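Local coordinates for alcohol dehydrogenase, zinc-containing (Thermotoga maritima, PDB 1VJ0), which probably acts as a zinc-dependent oxidoreductase of the medium-chain alcohol dehydrogenase type, with two zinc-binding sites, at residues K348-R353 with K373-P378. Residues are numbered along the deposited sequence; the frame is centred on the assembly and turned at random.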
loop_
_atom_site.group_PDB
_atom_site.type_symbol
_atom_site.label_atom_id
_atom_site.label_comp_id
_atom_site.label_asym_id
_atom_site.label_seq_id
_atom_site.Cartn_x
_atom_site.Cartn_y
_atom_site.Cartn_z
ATOM N N LYS A 348 -13.318 5.261 31.456
ATOM C CA LYS A 348 -14.179 6.406 31.616
ATOM C C LYS A 348 -15.497 6.340 30.792
ATOM O O LYS A 348 -16.455 7.048 31.083
ATOM C CB LYS A 348 -13.407 7.702 31.299
ATOM C CG LYS A 348 -12.192 7.981 32.228
ATOM C CD LYS A 348 -11.506 9.298 31.841
ATOM C CE LYS A 348 -10.241 9.516 32.639
ATOM N NZ LYS A 348 -10.540 9.821 34.071
ATOM N N LEU A 349 -15.537 5.533 29.766
ATOM C CA LEU A 349 -16.696 5.383 28.927
ATOM C C LEU A 349 -17.802 4.565 29.610
ATOM O O LEU A 349 -18.968 4.700 29.262
ATOM C CB LEU A 349 -16.299 4.708 27.630
ATOM C CG LEU A 349 -15.687 5.560 26.526
ATOM C CD1 LEU A 349 -14.417 6.238 26.949
ATOM C CD2 LEU A 349 -15.400 4.688 25.312
ATOM N N ILE A 350 -17.442 3.739 30.593
ATOM C CA ILE A 350 -18.440 2.881 31.270
ATOM C C ILE A 350 -19.122 3.676 32.336
ATOM O O ILE A 350 -18.518 4.029 33.324
ATOM C CB ILE A 350 -17.805 1.593 31.835
ATOM C CG1 ILE A 350 -17.207 0.797 30.676
ATOM C CG2 ILE A 350 -18.891 0.762 32.611
ATOM C CD1 ILE A 350 -16.168 -0.213 31.064
ATOM N N THR A 351 -20.375 4.026 32.098
ATOM C CA THR A 351 -21.101 4.865 33.028
ATOM C C THR A 351 -21.965 4.091 33.965
ATOM O O THR A 351 -22.328 4.629 35.019
ATOM C CB THR A 351 -21.981 5.889 32.308
ATOM O OG1 THR A 351 -22.754 5.251 31.299
ATOM C CG2 THR A 351 -21.132 6.938 31.599
ATOM N N HIS A 352 -22.303 2.851 33.604
ATOM C CA HIS A 352 -23.240 2.068 34.409
ATOM C C HIS A 352 -22.822 0.601 34.380
ATOM O O HIS A 352 -22.460 0.084 33.326
ATOM C CB HIS A 352 -24.622 2.163 33.807
ATOM C CG HIS A 352 -25.229 3.535 33.893
ATOM N ND1 HIS A 352 -24.915 4.545 33.011
ATOM C CD2 HIS A 352 -26.109 4.063 34.776
ATOM C CE1 HIS A 352 -25.587 5.638 33.342
ATOM N NE2 HIS A 352 -26.338 5.364 34.393
ATOM N N ARG A 353 -22.889 -0.056 35.520
ATOM C CA ARG A 353 -22.713 -1.507 35.603
ATOM C C ARG A 353 -23.912 -2.082 36.296
ATOM O O ARG A 353 -24.210 -1.686 37.421
ATOM C CB ARG A 353 -21.470 -1.876 36.394
ATOM C CG ARG A 353 -20.196 -1.357 35.790
ATOM C CD ARG A 353 -18.986 -2.273 35.895
ATOM N NE ARG A 353 -18.964 -3.004 37.157
ATOM C CZ ARG A 353 -18.887 -4.336 37.308
ATOM N NH1 ARG A 353 -18.802 -5.145 36.266
ATOM N NH2 ARG A 353 -18.894 -4.852 38.545
ATOM N N LYS A 373 -22.233 3.886 28.083
ATOM C CA LYS A 373 -22.050 2.461 27.956
ATOM C C LYS A 373 -22.398 1.752 29.263
ATOM O O LYS A 373 -21.959 2.156 30.342
ATOM C CB LYS A 373 -20.582 2.143 27.559
ATOM C CG LYS A 373 -20.364 0.754 27.157
ATOM C CD LYS A 373 -20.785 0.576 25.726
ATOM C CE LYS A 373 -20.912 -0.845 25.378
ATOM N NZ LYS A 373 -21.567 -0.859 24.062
ATOM N N VAL A 374 -23.210 0.708 29.138
ATOM C CA VAL A 374 -23.533 -0.190 30.245
ATOM C C VAL A 374 -22.848 -1.526 30.055
ATOM O O VAL A 374 -22.866 -2.090 28.958
ATOM C CB VAL A 374 -25.029 -0.504 30.324
ATOM C CG1 VAL A 374 -25.324 -1.395 31.580
ATOM C CG2 VAL A 374 -25.859 0.786 30.348
ATOM N N ILE A 375 -22.303 -2.027 31.148
ATOM C CA ILE A 375 -21.825 -3.390 31.278
ATOM C C ILE A 375 -22.732 -4.221 32.202
ATOM O O ILE A 375 -23.139 -3.779 33.280
ATOM C CB ILE A 375 -20.385 -3.366 31.845
ATOM C CG1 ILE A 375 -19.480 -2.536 30.931
ATOM C CG2 ILE A 375 -19.824 -4.793 32.010
ATOM C CD1 ILE A 375 -19.251 -3.082 29.541
ATOM N N LEU A 376 -23.053 -5.443 31.775
ATOM C CA LEU A 376 -23.852 -6.356 32.596
ATOM C C LEU A 376 -22.931 -7.383 33.207
ATOM O O LEU A 376 -21.963 -7.843 32.582
ATOM C CB LEU A 376 -24.925 -7.080 31.769
ATOM C CG LEU A 376 -26.031 -6.203 31.166
ATOM C CD1 LEU A 376 -26.874 -6.959 30.164
ATOM C CD2 LEU A 376 -26.898 -5.611 32.285
ATOM N N TYR A 377 -23.244 -7.770 34.428
ATOM C CA TYR A 377 -22.512 -8.840 35.044
ATOM C C TYR A 377 -23.477 -9.896 35.603
ATOM O O TYR A 377 -24.456 -9.575 36.300
ATOM C CB TYR A 377 -21.559 -8.309 36.110
ATOM C CG TYR A 377 -22.215 -7.557 37.182
ATOM C CD1 TYR A 377 -22.775 -8.211 38.280
ATOM C CD2 TYR A 377 -22.279 -6.165 37.137
ATOM C CE1 TYR A 377 -23.396 -7.496 39.300
ATOM C CE2 TYR A 377 -22.891 -5.456 38.141
ATOM C CZ TYR A 377 -23.438 -6.111 39.214
ATOM O OH TYR A 377 -24.028 -5.357 40.198
ATOM N N PRO A 378 -23.212 -11.154 35.271
ATOM C CA PRO A 378 -23.934 -12.238 35.895
ATOM C C PRO A 378 -23.628 -12.311 37.401
ATOM O O PRO A 378 -22.597 -11.808 37.855
ATOM C CB PRO A 378 -23.421 -13.472 35.158
ATOM C CG PRO A 378 -22.745 -12.929 33.897
ATOM C CD PRO A 378 -22.215 -11.643 34.292
HETATM O O HOH W 1 -25.009 -2.731 40.080
#
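Ile375 N donates to His352 O at 3.0 Å, and the bridges of His352 with Val374 and Arg353 with Ile375 establish strands 352-355 and 374-377 as parallel neighbours. With helix 359-368 between them in sequence they form a beta-alpha-beta unit at the border of the mixed sheet in this dehydrogenase's GroES-like domain. The carbonyl of His352 also receives the CA-H of Val374, a bifurcated use usual for parallel strands. Before the first bridge, Lys373 O gathers donors from the turn: Thr351 N at 3.0 Å, lying in the carbonyl plane, and, weakly, His352 N at 3.4 Å. Thr351 OG1 lies 2.8 Å from His352 ND1, a bond that ties the imidazole back to the turn.

Arg353 can be followed outward. Its CB passes Ile375 O at 4.0 Å; bends at chi2 and chi3 then carry the chain round, bringing the guanidinium to Tyr377, with Ile375 CG2 near its plane at one edge. NH1 comes nearest, 3.7 Å from Tyr377 CD2, which sits over one guanidinium face, offset toward the rim. The planes are 27° apart and NH1 meets the ring obliquely, so the overlap is partial. NH1 also makes a salt bridge to Asp171 of helix 170-188, which, with the Tyr377 contact, probably limits how far the group can turn. Ile350 CG2 packs 3.7 Å from Ile375 CG1.

Lys373 CB stays against Leu349 O, but with CG anti to the backbone N (chi1 -169°) and a bend at chi2 the rest leads away; NZ hydrogen-bonds Val54 O and salt-bridges the zinc ligand Glu78, a second-shell role. At the far end one water links the strands, donating to Arg353 O and lying 2.8 Å from Tyr377 OH.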